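PDB 2JHP: core protein VP4 from Bluetongue virus, which serves as the RNA-capping enzyme of the inner core, combining several cap-forming activities in one polypeptide. Local coordinates for residues V87-E92 / E103-R108; N12-I17 / I68-H73. One frame throughout, in Å; residues are numbered along the deposited sequence.

Contact 1. Residues V87-E92 / E103-R108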
# COMPACT_ATOMS: atom_id res chain seq x y z
N VAL A 87 -13.45 11.74 11.46
CA VAL A 87 -14.55 11.99 10.53
C VAL A 87 -15.14 13.35 10.86
O VAL A 87 -15.75 13.52 11.91
CB VAL A 87 -15.67 10.93 10.64
CG1 VAL A 87 -16.73 11.12 9.54
CG2 VAL A 87 -15.11 9.54 10.57
N ARG A 88 -14.97 14.32 9.96
CA ARG A 88 -15.60 15.62 10.18
C ARG A 88 -16.96 15.73 9.50
O ARG A 88 -17.05 15.75 8.27
CB ARG A 88 -14.69 16.79 9.80
CG ARG A 88 -15.23 18.11 10.31
CD ARG A 88 -14.21 19.22 10.27
NE ARG A 88 -14.75 20.42 10.92
CZ ARG A 88 -14.09 21.55 11.10
NH1 ARG A 88 -12.83 21.68 10.69
NH2 ARG A 88 -14.69 22.57 11.70
N ILE A 89 -17.99 15.77 10.32
CA ILE A 89 -19.37 15.90 9.87
C ILE A 89 -19.66 17.34 9.48
O ILE A 89 -19.50 18.25 10.29
CB ILE A 89 -20.38 15.46 10.96
CG1 ILE A 89 -20.06 14.04 11.43
CG2 ILE A 89 -21.82 15.56 10.45
CD1 ILE A 89 -20.13 12.98 10.33
N PRO A 90 -20.06 17.54 8.21
CA PRO A 90 -20.40 18.86 7.66
C PRO A 90 -21.56 19.53 8.40
O PRO A 90 -22.32 18.85 9.11
CB PRO A 90 -20.80 18.55 6.21
CG PRO A 90 -20.19 17.21 5.91
CD PRO A 90 -20.21 16.47 7.21
N ARG A 91 -21.67 20.85 8.25
CA ARG A 91 -22.76 21.62 8.86
C ARG A 91 -24.12 21.12 8.38
O ARG A 91 -24.96 20.72 9.19
CB ARG A 91 -22.61 23.11 8.53
CG ARG A 91 -21.60 23.85 9.39
CD ARG A 91 -21.67 25.35 9.10
NE ARG A 91 -20.55 26.06 9.72
CZ ARG A 91 -20.20 27.31 9.44
NH1 ARG A 91 -20.87 28.02 8.53
NH2 ARG A 91 -19.17 27.86 10.06
N GLU A 92 -24.31 21.14 7.06
CA GLU A 92 -25.58 20.78 6.43
C GLU A 92 -26.02 19.36 6.77
O GLU A 92 -27.21 19.06 6.80
CB GLU A 92 -25.48 20.93 4.90
CG GLU A 92 -24.34 21.83 4.43
CD GLU A 92 -24.76 22.79 3.32
OE1 GLU A 92 -25.30 22.33 2.28
OE2 GLU A 92 -24.54 24.01 3.49
N GLU A 103 -24.69 8.40 8.72
CA GLU A 103 -24.00 7.11 8.65
C GLU A 103 -23.19 6.95 7.35
O GLU A 103 -22.05 6.47 7.40
CB GLU A 103 -25.00 5.96 8.83
CG GLU A 103 -25.68 5.97 10.19
CD GLU A 103 -26.37 4.65 10.55
OE1 GLU A 103 -27.14 4.11 9.71
OE2 GLU A 103 -26.15 4.17 11.69
N ASN A 104 -23.78 7.34 6.22
CA ASN A 104 -23.08 7.36 4.92
C ASN A 104 -21.87 8.28 4.94
O ASN A 104 -20.86 7.99 4.28
CB ASN A 104 -24.02 7.80 3.80
CG ASN A 104 -25.16 6.83 3.55
OD1 ASN A 104 -26.33 7.20 3.63
ND2 ASN A 104 -24.83 5.59 3.21
N GLU A 105 -21.96 9.38 5.68
CA GLU A 105 -20.81 10.25 5.89
C GLU A 105 -19.69 9.51 6.60
O GLU A 105 -18.55 9.50 6.12
CB GLU A 105 -21.19 11.51 6.67
CG GLU A 105 -20.09 12.55 6.66
CD GLU A 105 -19.76 13.03 5.26
OE1 GLU A 105 -20.69 13.48 4.56
OE2 GLU A 105 -18.57 12.95 4.85
N ILE A 106 -20.01 8.87 7.73
CA ILE A 106 -19.06 8.02 8.44
C ILE A 106 -18.46 6.97 7.52
O ILE A 106 -17.24 6.84 7.43
CB ILE A 106 -19.68 7.31 9.67
CG1 ILE A 106 -20.29 8.34 10.64
CG2 ILE A 106 -18.63 6.47 10.38
CD1 ILE A 106 -20.92 7.73 11.88
N GLY A 107 -19.32 6.25 6.82
CA GLY A 107 -18.90 5.17 5.94
C GLY A 107 -17.97 5.58 4.82
O GLY A 107 -16.97 4.90 4.57
N ARG A 108 -18.30 6.67 4.13
CA ARG A 108 -17.43 7.18 3.06
C ARG A 108 -16.06 7.58 3.60
O ARG A 108 -15.02 7.12 3.08
CB ARG A 108 -18.07 8.37 2.33
CG ARG A 108 -19.29 8.03 1.51
CD ARG A 108 -19.77 9.23 0.73
NE ARG A 108 -21.22 9.24 0.60
CZ ARG A 108 -22.04 10.04 1.27
NH1 ARG A 108 -21.56 10.94 2.13
NH2 ARG A 108 -23.36 9.97 1.07
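The short strand 87-88 and the turn after it run beside helix 99-112, with the CA atoms of Val87 and Ile106 6.4 Å apart and those of Ile89 and Glu105 slightly farther. Val87 points toward the helix. Its CG1, anti to the backbone N (chi1 -173°), lies 4.0 Å from Ile106 CA and so meets the helix main chain rather than a side-chain end. Strand 87-88 is an outermost strand of a five-stranded parallel sheet, and helix 99-112, the next helix in the chain, folds back over this margin of the alpha/beta layer. Ile89 extends the same apolar surface: its CD1 comes to 3.7 Å from Glu105 CG where the two side chains lie alongside, running in opposite senses, while Phe102 and Leu14 also touch Ile89. Glu105 is bent at chi2 (61°); its CB and CG lie against Ile89 and its carboxylate reaches CD and CG of Pro90. The proline ring crosses this chain at a slant, with CD 4.0 Å from Glu105 CG. The same OE1 that touches the proline also lies in the plane of the Arg108 guanidinium, at its edge, 3.6 Å from NH1, a long salt bridge within the helix.

Contact 2. Residues N12-I17 / I68-H73; sequences NELSHI and IFISTH
Glu13 and Leu14, in the turn that follows strand 7-10, lean against the end of the adjacent strand 67-71, at the C-terminal ends of the strands of a five-stranded parallel sheet. The closely packed apolar part belongs to Leu14. Its CD2 rests 3.7 Å from Ser71 CA and also touches the CG2 methyl of Ile70, and its CD1 lies 3.9 Å from Thr72 CG2, beside it. Phe102 of helix 99-112 adds to this buried side. The grip on Glu13 OE2 is tight as well. It accepts from Thr72 N at 3.0 Å, a nearly straight bond (166°) that meets the oxygen almost along its C-O axis. Thr72 OG1 donates to OE2 at 2.7 Å from above the carboxylate plane, so two donors of one residue hold it from different directions. Ser71 OG is also near OE2, but its proton could instead go to another acceptor, and Thr11 OG1 bonds both Ser71 OG and Glu13 OE1. The looser, exposed side is His73, which turns one face to OE2, 3.7 Å above the ring plane toward its rim; ring and carboxylate planes are 39° apart. The backbone closes in an ST turn, His73 N donating to Ser71 OG at 2.9 Å.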
# COMPACT_ATOMS: atom_id res chain seq x y z
N ASN A 12 -20.64 16.03 21.61
CA ASN A 12 -21.95 16.31 22.22
C ASN A 12 -23.02 16.87 21.30
O ASN A 12 -24.18 16.46 21.39
CB ASN A 12 -21.78 17.18 23.46
CG ASN A 12 -21.11 16.45 24.61
OD1 ASN A 12 -20.04 16.84 25.08
ND2 ASN A 12 -21.74 15.36 25.07
N GLU A 13 -22.64 17.78 20.41
CA GLU A 13 -23.59 18.46 19.52
C GLU A 13 -24.25 17.48 18.54
O GLU A 13 -25.21 17.82 17.85
CB GLU A 13 -22.92 19.62 18.76
CG GLU A 13 -22.14 19.25 17.49
CD GLU A 13 -20.79 18.55 17.73
OE1 GLU A 13 -20.43 18.24 18.89
OE2 GLU A 13 -20.08 18.32 16.73
N LEU A 14 -23.74 16.25 18.53
CA LEU A 14 -24.06 15.24 17.53
C LEU A 14 -24.77 14.07 18.20
O LEU A 14 -25.52 13.33 17.56
CB LEU A 14 -22.75 14.76 16.91
CG LEU A 14 -22.52 14.67 15.40
CD1 LEU A 14 -22.97 15.91 14.66
CD2 LEU A 14 -21.04 14.42 15.13
N SER A 15 -24.53 13.93 19.50
CA SER A 15 -25.01 12.82 20.32
C SER A 15 -26.49 12.47 20.19
O SER A 15 -26.87 11.30 20.32
CB SER A 15 -24.68 13.09 21.79
OG SER A 15 -25.44 12.26 22.65
N HIS A 16 -27.33 13.47 19.95
CA HIS A 16 -28.78 13.27 19.89
C HIS A 16 -29.25 12.48 18.66
O HIS A 16 -30.26 11.78 18.73
CB HIS A 16 -29.50 14.62 19.98
CG HIS A 16 -29.25 15.51 18.80
ND1 HIS A 16 -28.03 16.11 18.56
CD2 HIS A 16 -30.07 15.91 17.79
CE1 HIS A 16 -28.11 16.83 17.46
NE2 HIS A 16 -29.33 16.72 16.97
N ILE A 17 -28.51 12.59 17.55
CA ILE A 17 -28.87 11.92 16.29
C ILE A 17 -28.69 10.41 16.40
O ILE A 17 -29.46 9.62 15.85
CB ILE A 17 -28.00 12.42 15.10
CG1 ILE A 17 -27.79 13.93 15.16
CG2 ILE A 17 -28.64 12.02 13.76
CD1 ILE A 17 -26.47 14.37 14.55
N ILE A 68 -13.00 5.85 17.02
CA ILE A 68 -12.95 6.73 15.87
C ILE A 68 -13.68 7.99 16.29
O ILE A 68 -14.79 7.92 16.83
CB ILE A 68 -13.60 6.08 14.63
CG1 ILE A 68 -12.70 4.97 14.09
CG2 ILE A 68 -13.92 7.13 13.53
CD1 ILE A 68 -13.34 4.14 12.93
N PHE A 69 -13.06 9.13 16.03
CA PHE A 69 -13.56 10.40 16.54
C PHE A 69 -14.32 11.15 15.45
O PHE A 69 -13.78 11.47 14.40
CB PHE A 69 -12.40 11.22 17.12
CG PHE A 69 -11.60 10.46 18.16
CD1 PHE A 69 -10.54 9.65 17.78
CD2 PHE A 69 -11.93 10.54 19.50
CE1 PHE A 69 -9.81 8.94 18.75
CE2 PHE A 69 -11.19 9.84 20.46
CZ PHE A 69 -10.14 9.04 20.08
N ILE A 70 -15.61 11.38 15.72
CA ILE A 70 -16.51 12.02 14.77
C ILE A 70 -17.08 13.30 15.37
O ILE A 70 -17.60 13.28 16.49
CB ILE A 70 -17.68 11.08 14.37
CG1 ILE A 70 -17.16 9.74 13.82
CG2 ILE A 70 -18.58 11.73 13.34
CD1 ILE A 70 -17.48 8.56 14.69
N SER A 71 -17.00 14.40 14.63
CA SER A 71 -17.53 15.69 15.09
C SER A 71 -17.74 16.69 13.96
O SER A 71 -17.25 16.49 12.85
CB SER A 71 -16.60 16.32 16.14
OG SER A 71 -17.10 17.57 16.60
N THR A 72 -18.46 17.77 14.26
CA THR A 72 -18.51 18.93 13.37
C THR A 72 -17.24 19.76 13.57
O THR A 72 -16.73 20.35 12.62
CB THR A 72 -19.77 19.81 13.59
OG1 THR A 72 -19.81 20.30 14.93
CG2 THR A 72 -21.05 19.03 13.29
N HIS A 73 -16.75 19.79 14.81
CA HIS A 73 -15.57 20.56 15.20
C HIS A 73 -14.26 19.96 14.64
O HIS A 73 -14.23 18.81 14.22
CB HIS A 73 -15.50 20.70 16.73
CG HIS A 73 -16.78 21.20 17.36
ND1 HIS A 73 -17.40 20.55 18.39
CD2 HIS A 73 -17.54 22.29 17.09
CE1 HIS A 73 -18.49 21.21 18.74
NE2 HIS A 73 -18.60 22.27 17.96

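Contacts 1 and 2 lie side by side, centres about 10 Å apart, on neighbouring strands of one parallel sheet. Strands 67-71 and 87-88 are joined where Ile89 N meets Ser71 O at 2.7 Å, and Arg88 NE reaches Thr72 O at 2.6 Å, both probable hydrogen bonds. On the helix side, Ile89 CG1 packs against Ile70 CG2, 3.3 Å away, so the apolar layer under helix 99-112 passes from one contact into the other. No residue of the four segments lines a guanine pocket. The chain nevertheless leads there: helix 99-112 is followed by helix 114-128, whose Arg114, Phe117, Gly118 and Arg122 contribute to one guanine site.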